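Local coordinates for protein cystathione gamma lyase CalE6 (Micromonospora echinospora, PDB 4Q31) that belongs to the Cys/Met metabolism family of PLP-dependent enzymes and carries covalently bound pyridoxal phosphate within a four-chain assembly, at residues L153-V158 / A289-Q294. The protein carries 1 engineered substitution. Numbering follows the deposited sequence.
Sequences LTVVDV and AVVKAQ
Gln-294, at the end of helix 288-294, grips the backbone of Val-156 and Val-158 with both ends of its amide, tying that short helix to the loop that leads from strand 140-146 of the seven-stranded sheet into helix 158-167, in the large PLP-binding domain of this fold type I enzyme. A glutamine suits the place because one flat group offers both a donor and an acceptor. Gln-294 NE2 donates to Val-156 O at 2.8 Å, a somewhat bent bond whose donor is tilted from the carbonyl plane. Gln-294 OE1 accepts from Val-158 N at 3.0 Å, a straighter bond (165°) lying on a lone pair; this occupies an N-H of the first turn of helix 158-167, which has no helical carbonyl before it. Asp-157 is the N-cap there: its OD1 accepts from the backbone N of Glu-160 and from a water that also donates to Gln-294 OE1. Compact, branched valines pack beside the amide. The methyls of Val-155 divide the work, CG1 meeting Val-290 CG1 at 3.7 Å and CG2 meeting Val-291 CG2. Val-290 also rests CG1 on Asp-157 CA, 3.6 Å away, because chi1 of 177° swings that methyl opposite its own backbone N.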
loop_
_atom_site.group_PDB
_atom_site.type_symbol
_atom_site.label_atom_id
_atom_site.label_comp_id
_atom_site.label_asym_id
_atom_site.label_seq_id
_atom_site.Cartn_x
_atom_site.Cartn_y
_atom_site.Cartn_z
ATOM N N LEU C 153 11.260 -33.577 -9.318
ATOM C CA LEU C 153 10.033 -33.533 -10.124
ATOM C C LEU C 153 9.383 -34.911 -10.315
ATOM O O LEU C 153 8.780 -35.176 -11.358
ATOM C CB LEU C 153 10.300 -32.870 -11.490
ATOM C CG LEU C 153 11.204 -31.629 -11.455
ATOM C CD1 LEU C 153 11.335 -30.969 -12.813
ATOM C CD2 LEU C 153 10.661 -30.655 -10.448
ATOM N N THR C 154 9.520 -35.794 -9.323
ATOM C CA THR C 154 8.812 -37.075 -9.366
ATOM C C THR C 154 7.334 -36.808 -9.080
ATOM O O THR C 154 6.985 -35.778 -8.500
ATOM C CB THR C 154 9.369 -38.110 -8.363
ATOM O OG1 THR C 154 9.342 -37.559 -7.045
ATOM C CG2 THR C 154 10.805 -38.516 -8.723
ATOM N N VAL C 155 6.471 -37.728 -9.493
ATOM C CA VAL C 155 5.034 -37.486 -9.462
ATOM C C VAL C 155 4.275 -38.625 -8.772
ATOM O O VAL C 155 4.568 -39.792 -8.994
ATOM C CB VAL C 155 4.498 -37.255 -10.901
ATOM C CG1 VAL C 155 2.987 -37.399 -10.968
ATOM C CG2 VAL C 155 4.937 -35.876 -11.416
ATOM N N VAL C 156 3.308 -38.268 -7.932
ATOM C CA VAL C 156 2.480 -39.239 -7.222
ATOM C C VAL C 156 1.044 -39.225 -7.769
ATOM O O VAL C 156 0.486 -38.156 -8.030
ATOM C CB VAL C 156 2.451 -38.914 -5.711
ATOM C CG1 VAL C 156 1.477 -39.836 -4.962
ATOM C CG2 VAL C 156 3.852 -39.001 -5.131
ATOM N N ASP C 157 0.458 -40.408 -7.950
ATOM C CA ASP C 157 -0.910 -40.533 -8.461
ATOM C C ASP C 157 -1.892 -40.183 -7.348
ATOM O O ASP C 157 -2.130 -40.991 -6.440
ATOM C CB ASP C 157 -1.161 -41.955 -8.983
ATOM C CG ASP C 157 -2.518 -42.111 -9.672
ATOM O OD1 ASP C 157 -3.487 -41.394 -9.326
ATOM O OD2 ASP C 157 -2.623 -42.978 -10.562
ATOM N N VAL C 158 -2.445 -38.973 -7.417
ATOM C CA VAL C 158 -3.312 -38.464 -6.363
ATOM C C VAL C 158 -4.582 -39.301 -6.231
ATOM O O VAL C 158 -4.961 -39.677 -5.125
ATOM C CB VAL C 158 -3.664 -36.975 -6.594
ATOM C CG1 VAL C 158 -4.650 -36.472 -5.533
ATOM C CG2 VAL C 158 -2.394 -36.128 -6.579
ATOM N N ALA C 289 2.651 -41.524 -17.496
ATOM C CA ALA C 289 1.228 -41.817 -17.582
ATOM C C ALA C 289 0.433 -41.090 -16.495
ATOM O O ALA C 289 -0.689 -40.631 -16.729
ATOM C CB ALA C 289 0.980 -43.322 -17.515
ATOM N N VAL C 290 1.011 -40.984 -15.302
ATOM C CA VAL C 290 0.328 -40.288 -14.219
ATOM C C VAL C 290 0.285 -38.789 -14.508
ATOM O O VAL C 290 -0.755 -38.149 -14.349
ATOM C CB VAL C 290 0.981 -40.552 -12.848
ATOM C CG1 VAL C 290 0.265 -39.747 -11.763
ATOM C CG2 VAL C 290 0.947 -42.037 -12.518
ATOM N N VAL C 291 1.418 -38.239 -14.937
ATOM C CA VAL C 291 1.488 -36.842 -15.351
ATOM C C VAL C 291 0.401 -36.525 -16.372
ATOM O O VAL C 291 -0.324 -35.545 -16.231
ATOM C CB VAL C 291 2.858 -36.504 -15.971
ATOM C CG1 VAL C 291 2.828 -35.121 -16.604
ATOM C CG2 VAL C 291 3.949 -36.586 -14.918
ATOM N N LYS C 292 0.277 -37.372 -17.389
ATOM C CA LYS C 292 -0.714 -37.147 -18.432
ATOM C C LYS C 292 -2.139 -37.209 -17.873
ATOM O O LYS C 292 -3.008 -36.442 -18.282
ATOM C CB LYS C 292 -0.541 -38.145 -19.583
ATOM C CG LYS C 292 -1.556 -37.951 -20.699
ATOM C CD LYS C 292 -1.400 -38.982 -21.805
ATOM C CE LYS C 292 -2.365 -38.707 -22.949
ATOM N NZ LYS C 292 -2.235 -39.713 -24.041
ATOM N N ALA C 293 -2.373 -38.108 -16.921
ATOM C CA ALA C 293 -3.709 -38.261 -16.345
ATOM C C ALA C 293 -4.135 -37.124 -15.406
ATOM O O ALA C 293 -5.318 -36.793 -15.338
ATOM C CB ALA C 293 -3.834 -39.595 -15.649
ATOM N N GLN C 294 -3.198 -36.508 -14.689
ATOM C CA GLN C 294 -3.607 -35.564 -13.644
ATOM C C GLN C 294 -3.119 -34.115 -13.790
ATOM O O GLN C 294 -3.578 -33.227 -13.066
ATOM C CB GLN C 294 -3.268 -36.123 -12.253
ATOM C CG GLN C 294 -1.785 -36.177 -11.941
ATOM C CD GLN C 294 -1.496 -36.744 -10.556
ATOM O OE1 GLN C 294 -2.277 -37.526 -10.007
ATOM N NE2 GLN C 294 -0.373 -36.337 -9.982
HETATM O O HOH W 1 -4.294 -39.097 -10.228
#